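Local coordinates for oxidoreductase, NAD-binding/iron-sulfur cluster-binding protein (Nitratireductor pacificus pht-3B, PDB 6ZXU), which catalyses the reductive dehalogenation of halogenated organic compounds, using a bound cobalamin and two [4Fe-4S] clusters, at residues P58-E63 against D220-A225; E417-Y422 against S473-S478; D441-A446 against M656-R661; T504-F509 against I531-Q536. All coordinates share one frame; numbering follows the deposited sequence.

Overall arrangement
The four contacts show how bonding changes with place in a fold. Interaction 1, partly buried, its centre about 31 Å from that of the chain, is far from the cofactors and rests mainly on backbone bonds. Interaction 2, buried, relies on histidine, serine and tyrosine side chains at the edge strand of a sheet; interaction 3, partly buried, uses charges, amides and an indole near an iron-sulfur cluster; interaction 4, also buried, is apolar and lies by the cobalamin and the other cluster. Helix 445-469, which begins in interaction 3, is followed by strand 474-477 of interaction 2, although their centres are 36 Å apart on opposite sides of the chain's centre. Interaction 4 is nested within the loop that interaction 3 closes.

Interaction 1 (P58-E63 against D220-A225); sequences PARQPE and DGVLVA
R60 and V222 form a single backbone bridge in parallel register, with A59 beside G221 and Q61 beside L223. R60 supplies both conventional bonds: its N donates to G221 O at 3.0 Å, while its carbonyl accepts from L223 N. The second bond is the straighter, with an N-H...O angle of 173°. Two CA-H...O contacts reinforce the pair, A59 CA to G221 O at 3.3 Å and V222 CA to R60 O at 3.5 Å, so each of the two carbonyl oxygens is gripped twice.

Among the side chains, R60 and V222 run side by side in the same direction. V222 CG2 lies over one face of the guanidinium, near its rim and 3.6 Å from R60 NH2. The head group is held there by its own segment, for R60 NH1 donates to Q61 O at 2.8 Å close to the guanidinium plane. With CG wedged between N and the carbonyl carbon, a chi1 of 65° sends the extended chain alongside the valine.

Apolar contact comes mostly from L223. Its CD2 meets A59 CB at 3.9 Å, and its CB lies a looser 4.4 Å from P62 CD. The proline ring also rests against the backbone there, P62 CG making van der Waals contact with L223 O at 3.8 Å.

The bridge adds the 58-63 loop to the small antiparallel pair of strands 217-219 and 222-224. L223 packs on helix 206-212, while Q61 turns away from the bridge and its OE1 accepts from L234 N in strand 232-239, where R233 also pairs with E63.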
loop_
_atom_site.group_PDB
_atom_site.type_symbol
_atom_site.label_atom_id
_atom_site.label_comp_id
_atom_site.label_asym_id
_atom_site.label_seq_id
_atom_site.Cartn_x
_atom_site.Cartn_y
_atom_site.Cartn_z
ATOM N N PRO A 58 -16.514 -26.881 21.421
ATOM C CA PRO A 58 -17.184 -26.125 20.365
ATOM C C PRO A 58 -17.031 -24.591 20.533
ATOM O O PRO A 58 -17.030 -24.088 21.659
ATOM C CB PRO A 58 -18.654 -26.548 20.503
ATOM C CG PRO A 58 -18.787 -27.068 21.919
ATOM C CD PRO A 58 -17.427 -27.639 22.278
ATOM N N ALA A 59 -16.967 -23.869 19.395
ATOM C CA ALA A 59 -16.725 -22.406 19.396
ATOM C C ALA A 59 -17.046 -21.722 18.052
ATOM O O ALA A 59 -16.929 -22.310 17.028
ATOM C CB ALA A 59 -15.280 -22.120 19.730
ATOM N N ARG A 60 -17.481 -20.485 18.122
ATOM C CA ARG A 60 -17.734 -19.685 16.928
ATOM C C ARG A 60 -16.870 -18.419 16.980
ATOM O O ARG A 60 -16.394 -18.018 18.029
ATOM C CB ARG A 60 -19.213 -19.279 16.825
ATOM C CG ARG A 60 -19.672 -18.337 17.936
ATOM C CD ARG A 60 -21.019 -17.706 17.583
ATOM N NE ARG A 60 -21.554 -16.798 18.607
ATOM C CZ ARG A 60 -21.151 -15.521 18.810
ATOM N NH1 ARG A 60 -20.172 -14.958 18.073
ATOM N NH2 ARG A 60 -21.697 -14.806 19.791
ATOM N N GLN A 61 -16.735 -17.793 15.810
ATOM C CA GLN A 61 -16.051 -16.531 15.654
ATOM C C GLN A 61 -16.883 -15.427 16.206
ATOM O O GLN A 61 -18.083 -15.521 16.228
ATOM C CB GLN A 61 -15.748 -16.246 14.200
ATOM C CG GLN A 61 -14.806 -17.210 13.544
ATOM C CD GLN A 61 -14.399 -16.745 12.173
ATOM O OE1 GLN A 61 -13.686 -15.777 12.057
ATOM N NE2 GLN A 61 -14.797 -17.456 11.136
ATOM N N PRO A 62 -16.238 -14.345 16.703
ATOM C CA PRO A 62 -16.950 -13.104 16.996
ATOM C C PRO A 62 -17.793 -12.578 15.843
ATOM O O PRO A 62 -17.479 -12.777 14.686
ATOM C CB PRO A 62 -15.819 -12.073 17.266
ATOM C CG PRO A 62 -14.651 -12.908 17.680
ATOM C CD PRO A 62 -14.772 -14.184 16.898
ATOM N N GLU A 63 -18.853 -11.906 16.221
ATOM C CA GLU A 63 -19.840 -11.368 15.297
ATOM C C GLU A 63 -20.115 -9.941 15.674
ATOM O O GLU A 63 -19.787 -9.508 16.774
ATOM C CB GLU A 63 -21.178 -12.146 15.407
ATOM C CG GLU A 63 -21.104 -13.565 14.833
ATOM C CD GLU A 63 -20.998 -13.615 13.292
ATOM O OE1 GLU A 63 -20.925 -14.775 12.721
ATOM O OE2 GLU A 63 -21.054 -12.509 12.638
ATOM N N ASP A 220 -17.492 -18.975 26.866
ATOM C CA ASP A 220 -18.939 -19.114 26.652
ATOM C C ASP A 220 -19.246 -19.441 25.150
ATOM O O ASP A 220 -20.157 -18.872 24.543
ATOM C CB ASP A 220 -19.679 -17.859 27.117
ATOM N N GLY A 221 -18.463 -20.353 24.580
ATOM C CA GLY A 221 -18.628 -20.804 23.197
ATOM C C GLY A 221 -18.205 -19.853 22.098
ATOM O O GLY A 221 -18.548 -20.085 20.933
ATOM N N VAL A 222 -17.520 -18.753 22.467
ATOM C CA VAL A 222 -17.061 -17.740 21.488
ATOM C C VAL A 222 -15.565 -17.627 21.637
ATOM O O VAL A 222 -15.048 -17.634 22.746
ATOM C CB VAL A 222 -17.710 -16.354 21.729
ATOM C CG1 VAL A 222 -17.387 -15.407 20.610
ATOM C CG2 VAL A 222 -19.224 -16.456 21.811
ATOM N N LEU A 223 -14.867 -17.545 20.523
ATOM C CA LEU A 223 -13.431 -17.320 20.514
ATOM C C LEU A 223 -13.059 -15.943 21.019
ATOM O O LEU A 223 -13.764 -14.981 20.771
ATOM C CB LEU A 223 -12.879 -17.458 19.124
ATOM C CG LEU A 223 -12.902 -18.825 18.487
ATOM C CD1 LEU A 223 -12.337 -18.675 17.098
ATOM C CD2 LEU A 223 -12.102 -19.835 19.308
ATOM N N VAL A 224 -12.003 -15.903 21.821
ATOM C CA VAL A 224 -11.454 -14.691 22.428
ATOM C C VAL A 224 -9.955 -14.698 22.189
ATOM O O VAL A 224 -9.272 -15.647 22.518
ATOM C CB VAL A 224 -11.746 -14.582 23.938
ATOM C CG1 VAL A 224 -11.066 -13.341 24.501
ATOM C CG2 VAL A 224 -13.239 -14.434 24.224
ATOM N N ALA A 225 -9.430 -13.694 21.515
ATOM C CA ALA A 225 -7.977 -13.662 21.217
ATOM C C ALA A 225 -7.328 -12.645 22.073
ATOM O O ALA A 225 -7.876 -11.547 22.226
ATOM C CB ALA A 225 -7.736 -13.326 19.744
#

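Interaction 2 (E417-Y422 against S473-S478); sequences EAYHDY and SARSHS
H420 and A474 are the closest backbone pair, yet their CA atoms stay 7.4 Å apart, because strand 514-521 runs between strands 422-429 and 474-477 in a four-stranded antiparallel sheet of the cobalamin-binding part. Side chains therefore span the distance at the edge of the sheet. The H420 imidazole carries most of the contact. Its NE2 donates to S473 OG at 2.9 Å and 162°, with the oxygen close to the ring plane, and R475 CB also sits at the ring edge, 3.9 Å from CE1. One face carries S473 O, offset toward the rim; over the centre of the opposite face lies Y419 CD1, 3.4 Å above the plane. The imidazole is thus sandwiched, and a hydrogen bond between ND1 and T520 OG1 on the intervening strand helps fix its rotation. S473 OG, with a chi1 of -171° that places it opposite the backbone N, is shared with E362 O and T360 OG1. H477, whose side chain is about 7 Å from the cobalamin, also bonds T520 OG1 through NE2. The Y419 hydroxyl bonds E483 OE1, passes R475 CD at 3.8 Å and reaches the edge of the H477 ring, where OH lies 3.3 Å from CE1.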
loop_
_atom_site.group_PDB
_atom_site.type_symbol
_atom_site.label_atom_id
_atom_site.label_comp_id
_atom_site.label_asym_id
_atom_site.label_seq_id
_atom_site.Cartn_x
_atom_site.Cartn_y
_atom_site.Cartn_z
ATOM N N GLU A 417 -13.537 11.986 -20.792
ATOM C CA GLU A 417 -14.238 13.131 -20.276
ATOM C C GLU A 417 -13.917 13.310 -18.825
ATOM O O GLU A 417 -13.625 12.338 -18.110
ATOM C CB GLU A 417 -15.760 12.944 -20.378
ATOM C CG GLU A 417 -16.255 12.779 -21.830
ATOM C CD GLU A 417 -15.838 13.920 -22.753
ATOM O OE1 GLU A 417 -15.340 13.629 -23.916
ATOM O OE2 GLU A 417 -16.002 15.111 -22.293
ATOM N N ALA A 418 -13.971 14.527 -18.364
ATOM C CA ALA A 418 -13.907 14.789 -16.919
ATOM C C ALA A 418 -15.267 14.491 -16.267
ATOM O O ALA A 418 -16.000 15.412 -15.912
ATOM C CB ALA A 418 -13.457 16.233 -16.663
ATOM N N TYR A 419 -15.578 13.230 -16.039
ATOM C CA TYR A 419 -16.922 12.854 -15.723
ATOM C C TYR A 419 -17.381 13.013 -14.291
ATOM O O TYR A 419 -18.576 12.981 -14.043
ATOM C CB TYR A 419 -17.197 11.434 -16.271
ATOM C CG TYR A 419 -16.075 10.443 -15.994
ATOM C CD1 TYR A 419 -15.889 9.932 -14.737
ATOM C CD2 TYR A 419 -15.246 10.025 -17.011
ATOM C CE1 TYR A 419 -14.856 9.022 -14.462
ATOM C CE2 TYR A 419 -14.241 9.133 -16.789
ATOM C CZ TYR A 419 -14.032 8.636 -15.482
ATOM O OH TYR A 419 -13.053 7.670 -15.269
ATOM N N HIS A 420 -16.487 13.174 -13.292
ATOM C CA HIS A 420 -16.868 13.300 -11.933
ATOM C C HIS A 420 -16.276 14.588 -11.336
ATOM O O HIS A 420 -15.241 15.049 -11.733
ATOM C CB HIS A 420 -16.373 12.148 -11.075
ATOM C CG HIS A 420 -17.031 10.856 -11.343
ATOM N ND1 HIS A 420 -16.352 9.667 -11.346
ATOM C CD2 HIS A 420 -18.308 10.556 -11.682
ATOM C CE1 HIS A 420 -17.184 8.688 -11.671
ATOM N NE2 HIS A 420 -18.372 9.216 -11.878
ATOM N N ASP A 421 -16.922 15.076 -10.304
ATOM C CA ASP A 421 -16.573 16.337 -9.641
ATOM C C ASP A 421 -15.506 16.287 -8.593
ATOM O O ASP A 421 -14.858 17.265 -8.366
ATOM C CB ASP A 421 -17.840 16.860 -8.976
ATOM C CG ASP A 421 -18.914 17.391 -10.017
ATOM O OD1 ASP A 421 -18.517 17.742 -11.147
ATOM O OD2 ASP A 421 -20.143 17.379 -9.665
ATOM N N TYR A 422 -15.388 15.156 -7.882
ATOM C CA TYR A 422 -14.501 15.053 -6.743
ATOM C C TYR A 422 -13.579 13.847 -6.854
ATOM O O TYR A 422 -13.908 12.872 -7.496
ATOM C CB TYR A 422 -15.290 14.935 -5.437
ATOM C CG TYR A 422 -16.185 16.088 -5.135
ATOM C CD1 TYR A 422 -15.653 17.271 -4.616
ATOM C CD2 TYR A 422 -17.542 16.066 -5.515
ATOM C CE1 TYR A 422 -16.440 18.374 -4.397
ATOM C CE2 TYR A 422 -18.339 17.167 -5.309
ATOM C CZ TYR A 422 -17.787 18.290 -4.747
ATOM O OH TYR A 422 -18.540 19.374 -4.509
ATOM N N SER A 473 -22.574 8.699 -8.899
ATOM C CA SER A 473 -21.687 7.982 -9.778
ATOM C C SER A 473 -20.237 8.004 -9.127
ATOM O O SER A 473 -19.858 8.968 -8.510
ATOM C CB SER A 473 -21.625 8.642 -11.134
ATOM O OG SER A 473 -20.952 7.880 -12.077
ATOM N N ALA A 474 -19.524 6.916 -9.278
ATOM C CA ALA A 474 -18.185 6.787 -8.667
ATOM C C ALA A 474 -17.446 5.693 -9.384
ATOM O O ALA A 474 -18.026 4.660 -9.744
ATOM C CB ALA A 474 -18.305 6.503 -7.205
ATOM N N ARG A 475 -16.166 5.943 -9.652
ATOM C CA ARG A 475 -15.291 4.999 -10.306
ATOM C C ARG A 475 -13.932 5.016 -9.631
ATOM O O ARG A 475 -13.384 6.096 -9.367
ATOM C CB ARG A 475 -15.140 5.367 -11.756
ATOM C CG ARG A 475 -14.288 4.374 -12.468
ATOM C CD ARG A 475 -14.371 4.409 -13.927
ATOM N NE ARG A 475 -13.380 3.489 -14.501
ATOM C CZ ARG A 475 -13.577 2.217 -14.886
ATOM N NH1 ARG A 475 -14.767 1.631 -14.764
ATOM N NH2 ARG A 475 -12.596 1.540 -15.417
ATOM N N SER A 476 -13.374 3.840 -9.312
ATOM C CA SER A 476 -11.994 3.822 -8.761
ATOM C C SER A 476 -10.967 3.779 -9.891
ATOM O O SER A 476 -11.256 3.457 -11.028
ATOM C CB SER A 476 -11.792 2.649 -7.794
ATOM O OG SER A 476 -11.787 1.463 -8.467
ATOM N N HIS A 477 -9.765 4.199 -9.552
ATOM C CA HIS A 477 -8.667 4.356 -10.471
ATOM C C HIS A 477 -7.421 3.688 -9.920
ATOM O O HIS A 477 -6.743 4.224 -9.050
ATOM C CB HIS A 477 -8.464 5.863 -10.671
ATOM C CG HIS A 477 -9.673 6.559 -11.204
ATOM N ND1 HIS A 477 -9.999 6.608 -12.526
ATOM C CD2 HIS A 477 -10.618 7.265 -10.564
ATOM C CE1 HIS A 477 -11.089 7.323 -12.684
ATOM N NE2 HIS A 477 -11.471 7.741 -11.512
ATOM N N SER A 478 -7.158 2.487 -10.407
ATOM C CA SER A 478 -6.154 1.569 -9.892
ATOM C C SER A 478 -4.902 1.534 -10.737
ATOM O O SER A 478 -4.813 2.152 -11.782
ATOM C CB SER A 478 -6.772 0.164 -9.787
ATOM O OG SER A 478 -6.991 -0.333 -11.106
#

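Interaction 3 (D441-A446 against M656-R661); sequences DDWISA and MGTNER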
loop_
_atom_site.group_PDB
_atom_site.type_symbol
_atom_site.label_atom_id
_atom_site.label_comp_id
_atom_site.label_asym_id
_atom_site.label_seq_id
_atom_site.Cartn_x
_atom_site.Cartn_y
_atom_site.Cartn_z
ATOM N N ASP A 441 15.708 -2.399 -4.801
ATOM C CA ASP A 441 15.561 -2.993 -6.131
ATOM C C ASP A 441 15.856 -4.518 -6.144
ATOM O O ASP A 441 16.322 -5.057 -7.146
ATOM C CB ASP A 441 16.438 -2.290 -7.082
ATOM C CG ASP A 441 17.907 -2.255 -6.589
ATOM O OD1 ASP A 441 18.187 -2.668 -5.431
ATOM O OD2 ASP A 441 18.742 -1.734 -7.338
ATOM N N ASP A 442 15.505 -5.227 -5.075
ATOM C CA ASP A 442 15.693 -6.670 -5.045
ATOM C C ASP A 442 14.436 -7.402 -5.292
ATOM O O ASP A 442 13.531 -6.857 -5.907
ATOM C CB ASP A 442 16.368 -7.064 -3.717
ATOM C CG ASP A 442 15.530 -6.688 -2.463
ATOM O OD1 ASP A 442 14.297 -6.601 -2.562
ATOM O OD2 ASP A 442 16.133 -6.535 -1.360
ATOM N N TRP A 443 14.324 -8.658 -4.833
ATOM C CA TRP A 443 13.224 -9.555 -5.211
ATOM C C TRP A 443 11.896 -9.250 -4.592
ATOM O O TRP A 443 10.882 -9.691 -5.093
ATOM C CB TRP A 443 13.632 -11.089 -5.033
ATOM C CG TRP A 443 14.746 -11.338 -5.939
ATOM C CD1 TRP A 443 16.067 -11.389 -5.646
ATOM C CD2 TRP A 443 14.642 -11.394 -7.369
ATOM N NE1 TRP A 443 16.783 -11.510 -6.816
ATOM C CE2 TRP A 443 15.934 -11.483 -7.880
ATOM C CE3 TRP A 443 13.588 -11.414 -8.248
ATOM C CZ2 TRP A 443 16.187 -11.574 -9.281
ATOM C CZ3 TRP A 443 13.823 -11.514 -9.628
ATOM C CH2 TRP A 443 15.120 -11.592 -10.125
ATOM N N ILE A 444 11.866 -8.431 -3.562
ATOM C CA ILE A 444 10.595 -8.109 -2.896
ATOM C C ILE A 444 9.990 -6.756 -3.347
ATOM O O ILE A 444 8.915 -6.394 -2.939
ATOM C CB ILE A 444 10.778 -8.176 -1.381
ATOM C CG1 ILE A 444 9.433 -8.417 -0.640
ATOM C CG2 ILE A 444 11.438 -6.923 -0.819
ATOM C CD1 ILE A 444 8.766 -9.680 -1.071
ATOM N N SER A 445 10.737 -5.983 -4.118
ATOM C CA SER A 445 10.365 -4.595 -4.393
ATOM C C SER A 445 8.971 -4.479 -5.026
ATOM O O SER A 445 8.109 -3.794 -4.505
ATOM C CB SER A 445 11.389 -3.920 -5.295
ATOM O OG SER A 445 10.981 -2.623 -5.615
ATOM N N ALA A 446 8.757 -5.209 -6.096
ATOM C CA ALA A 446 7.488 -5.165 -6.747
ATOM C C ALA A 446 6.370 -5.741 -5.885
ATOM O O ALA A 446 5.209 -5.307 -6.017
ATOM C CB ALA A 446 7.516 -5.895 -8.052
ATOM N N MET A 656 20.524 -14.019 -12.475
ATOM C CA MET A 656 21.666 -13.092 -12.547
ATOM C C MET A 656 22.140 -12.572 -11.184
ATOM O O MET A 656 23.044 -11.745 -11.114
ATOM C CB MET A 656 21.230 -11.881 -13.369
ATOM C CG MET A 656 20.769 -12.204 -14.754
ATOM S SD MET A 656 22.189 -13.011 -15.621
ATOM C CE MET A 656 23.375 -11.667 -15.773
ATOM N N GLY A 657 21.514 -13.018 -10.109
ATOM C CA GLY A 657 21.894 -12.597 -8.748
ATOM C C GLY A 657 20.847 -11.660 -8.142
ATOM O O GLY A 657 19.721 -11.580 -8.661
ATOM N N THR A 658 21.263 -10.923 -7.089
ATOM C CA THR A 658 20.382 -10.130 -6.267
ATOM C C THR A 658 21.074 -8.868 -5.867
ATOM O O THR A 658 22.200 -8.877 -5.394
ATOM C CB THR A 658 19.997 -10.929 -5.048
ATOM O OG1 THR A 658 19.289 -12.105 -5.482
ATOM C CG2 THR A 658 19.142 -10.134 -4.088
ATOM N N ASN A 659 20.385 -7.739 -6.056
ATOM C CA ASN A 659 20.888 -6.435 -5.563
ATOM C C ASN A 659 20.948 -6.407 -4.077
ATOM O O ASN A 659 20.000 -6.818 -3.389
ATOM C CB ASN A 659 19.976 -5.259 -6.050
ATOM C CG ASN A 659 20.062 -5.069 -7.527
ATOM O OD1 ASN A 659 21.153 -4.890 -8.071
ATOM N ND2 ASN A 659 18.921 -5.130 -8.217
ATOM N N GLU A 660 22.084 -5.968 -3.544
ATOM C CA GLU A 660 22.309 -5.812 -2.088
ATOM C C GLU A 660 23.086 -4.527 -1.877
ATOM O O GLU A 660 24.187 -4.499 -1.374
ATOM C CB GLU A 660 23.019 -7.016 -1.487
ATOM C CG GLU A 660 22.228 -8.282 -1.686
ATOM C CD GLU A 660 23.042 -9.512 -1.255
ATOM O OE1 GLU A 660 24.303 -9.595 -1.639
ATOM O OE2 GLU A 660 22.409 -10.383 -0.552
ATOM N N ARG A 661 22.444 -3.439 -2.232
ATOM C CA ARG A 661 23.076 -2.149 -2.239
ATOM C C ARG A 661 23.183 -1.572 -0.831
ATOM O O ARG A 661 22.316 -1.727 0.020
ATOM C CB ARG A 661 22.244 -1.215 -3.157
ATOM C CG ARG A 661 22.214 -1.687 -4.568
ATOM C CD ARG A 661 21.559 -0.652 -5.451
ATOM N NE ARG A 661 21.354 -1.211 -6.731
ATOM C CZ ARG A 661 22.223 -1.120 -7.712
ATOM N NH1 ARG A 661 23.383 -0.499 -7.519
ATOM N NH2 ARG A 661 21.956 -1.632 -8.883
HETATM O O HOH W 1 18.530 -7.845 -1.134
#
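D441 and R661 supply the charged part of this contact: R661 NE donates to D441 OD2 at 2.7 Å, on the syn lone pair, in a salt bridge. The carboxylate also stacks on the N659 amide, their planes 17° apart, with D441 OD1 only 3.2 Å from N659 CB.

Further hydrogen bonds tie down the rest. N659 ND2 donates to D441 O at 2.8 Å from above the carbonyl plane, and Q582 engages both of these atoms through its own amide. T658 OG1 lies close to the indole plane and accepts from W443 NE1 at 2.9 Å in a bent bond, 134° at the hydrogen; a weak second bond reaches G657 O. T658 holds that hydroxyl beside its backbone N (chi1 -62°), which turns CG2 toward W443 CD1 at 3.7 Å. A water bridges D442 OD2 and N659 O, donating to both.

Capping forms the third group. D442 OD1 accepts from I444 N at 3.2 Å in the turn leading into helix 445-469, while OD2 is also held by S439 N.

The charged end is consistent with a second shell to an iron-sulfur site: Y578, in that cluster's pocket, bonds both D441 OD2 and R661 NH2, and the D441 side chain lies about 6 Å from the cluster.

Interaction 4 (T504-F509 against I531-Q536); sequences TLLNPF and IDFGLQ
F533 and P508 meet through the phenyl face: P508 CB stands 3.7 Å from the ring centroid, 13° off its normal, in a CH-pi contact. The opposite face carries L535 CB, offset toward the rim, from the ring's own segment. At the edge, L506 CD2 approaches F533 CZ at 3.8 Å in the ring plane, and L506 O is 3.3 Å from the same carbon. W597 adds an edge-to-face ring contact from outside the pair. With chi1 at 62°, F533 CG sits between its backbone N and carbonyl carbon, and this directs the ring toward the proline. Segment 531-536 lies within the ferredoxin-type region, and G534 is the N-cap of helix 535-540, which carries the cluster ligand C539. An Asx turn precedes that helix, D532 OD1 accepting from G534 N at 3.1 Å, while E497 OE2 bonds both F533 N and L535 N. The leucines cross at about a right angle, L506 CB meeting L535 CD2 at 3.7 Å, and L506 itself touches the iron-sulfur cluster. Next to it, L505 N bonds the cobalamin. P508 CD also packs on I531 CD1 at 4.0 Å, and N507 OD1 accepts from F509 N in a second Asx turn.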
loop_
_atom_site.group_PDB
_atom_site.type_symbol
_atom_site.label_atom_id
_atom_site.label_comp_id
_atom_site.label_asym_id
_atom_site.label_seq_id
_atom_site.Cartn_x
_atom_site.Cartn_y
_atom_site.Cartn_z
ATOM N N THR A 504 6.958 11.363 -7.317
ATOM C CA THR A 504 6.448 10.864 -6.048
ATOM C C THR A 504 6.292 12.082 -5.119
ATOM O O THR A 504 7.179 12.937 -5.038
ATOM C CB THR A 504 7.456 9.860 -5.393
ATOM O OG1 THR A 504 7.670 8.755 -6.199
ATOM C CG2 THR A 504 6.961 9.332 -4.081
ATOM N N LEU A 505 5.150 12.167 -4.440
ATOM C CA LEU A 505 4.903 13.166 -3.422
ATOM C C LEU A 505 5.177 12.609 -2.028
ATOM O O LEU A 505 5.008 11.421 -1.773
ATOM C CB LEU A 505 3.460 13.684 -3.453
ATOM C CG LEU A 505 3.303 14.720 -4.632
ATOM C CD1 LEU A 505 3.025 13.906 -5.883
ATOM C CD2 LEU A 505 2.258 15.695 -4.367
ATOM N N LEU A 506 5.618 13.471 -1.128
ATOM C CA LEU A 506 6.113 13.081 0.143
ATOM C C LEU A 506 5.189 13.600 1.267
ATOM O O LEU A 506 4.824 14.751 1.329
ATOM C CB LEU A 506 7.552 13.589 0.294
ATOM C CG LEU A 506 8.446 13.110 1.426
ATOM C CD1 LEU A 506 9.853 13.229 1.010
ATOM C CD2 LEU A 506 8.215 13.852 2.747
ATOM N N ASN A 507 4.814 12.692 2.156
ATOM C CA ASN A 507 3.908 12.914 3.276
ATOM C C ASN A 507 4.730 13.146 4.543
ATOM O O ASN A 507 5.779 12.541 4.730
ATOM C CB ASN A 507 2.993 11.658 3.454
ATOM C CG ASN A 507 2.125 11.721 4.657
ATOM O OD1 ASN A 507 2.497 11.375 5.749
ATOM N ND2 ASN A 507 0.910 12.230 4.462
ATOM N N PRO A 508 4.297 14.061 5.441
ATOM C CA PRO A 508 5.156 14.374 6.569
ATOM C C PRO A 508 5.282 13.254 7.623
ATOM O O PRO A 508 6.179 13.302 8.473
ATOM C CB PRO A 508 4.531 15.645 7.129
ATOM C CG PRO A 508 3.138 15.621 6.645
ATOM C CD PRO A 508 3.163 14.966 5.308
ATOM N N PHE A 509 4.453 12.233 7.574
ATOM C CA PHE A 509 4.499 11.175 8.581
ATOM C C PHE A 509 5.052 9.866 7.994
ATOM O O PHE A 509 5.725 9.166 8.727
ATOM C CB PHE A 509 3.114 10.930 9.195
ATOM C CG PHE A 509 2.578 12.136 9.908
ATOM C CD1 PHE A 509 3.080 12.483 11.128
ATOM C CD2 PHE A 509 1.686 12.996 9.303
ATOM C CE1 PHE A 509 2.652 13.631 11.767
ATOM C CE2 PHE A 509 1.197 14.122 9.949
ATOM C CZ PHE A 509 1.684 14.472 11.160
ATOM N N ILE A 531 -0.931 21.254 1.735
ATOM C CA ILE A 531 -0.184 21.339 3.011
ATOM C C ILE A 531 1.193 21.966 2.756
ATOM O O ILE A 531 1.698 21.963 1.633
ATOM C CB ILE A 531 -0.017 19.979 3.728
ATOM C CG1 ILE A 531 0.650 19.021 2.805
ATOM C CG2 ILE A 531 -1.370 19.513 4.277
ATOM C CD1 ILE A 531 0.962 17.672 3.427
ATOM N N ASP A 532 1.737 22.584 3.804
ATOM C CA ASP A 532 3.077 23.172 3.776
ATOM C C ASP A 532 3.833 22.733 5.034
ATOM O O ASP A 532 3.528 23.215 6.121
ATOM C CB ASP A 532 3.013 24.655 3.694
ATOM C CG ASP A 532 4.434 25.311 3.708
ATOM O OD1 ASP A 532 5.520 24.657 3.629
ATOM O OD2 ASP A 532 4.507 26.534 3.795
ATOM N N PHE A 533 4.778 21.791 4.896
ATOM C CA PHE A 533 5.522 21.366 6.005
ATOM C C PHE A 533 7.040 21.619 5.823
ATOM O O PHE A 533 7.888 20.976 6.480
ATOM C CB PHE A 533 5.244 19.930 6.408
ATOM C CG PHE A 533 5.577 18.888 5.350
ATOM C CD1 PHE A 533 4.676 18.597 4.337
ATOM C CD2 PHE A 533 6.686 18.087 5.471
ATOM C CE1 PHE A 533 4.917 17.619 3.395
ATOM C CE2 PHE A 533 6.950 17.098 4.516
ATOM C CZ PHE A 533 6.081 16.853 3.470
ATOM N N GLY A 534 7.359 22.584 5.010
ATOM C CA GLY A 534 8.728 22.980 4.861
ATOM C C GLY A 534 9.536 22.122 3.875
ATOM O O GLY A 534 10.719 22.264 3.824
ATOM N N LEU A 535 8.901 21.245 3.093
ATOM C CA LEU A 535 9.654 20.272 2.281
ATOM C C LEU A 535 10.456 20.942 1.204
ATOM O O LEU A 535 11.516 20.441 0.854
ATOM C CB LEU A 535 8.778 19.176 1.708
ATOM C CG LEU A 535 9.517 18.020 1.065
ATOM C CD1 LEU A 535 10.293 17.193 2.117
ATOM C CD2 LEU A 535 8.574 17.148 0.317
ATOM N N GLN A 536 9.987 22.030 0.633
ATOM C CA GLN A 536 10.771 22.678 -0.483
ATOM C C GLN A 536 12.130 23.062 0.006
ATOM O O GLN A 536 13.154 22.679 -0.567
ATOM C CB GLN A 536 10.043 23.871 -1.109
ATOM C CG GLN A 536 8.670 23.565 -1.649
ATOM C CD GLN A 536 8.667 22.338 -2.498
ATOM O OE1 GLN A 536 9.308 22.298 -3.568
ATOM N NE2 GLN A 536 7.948 21.276 -2.047
#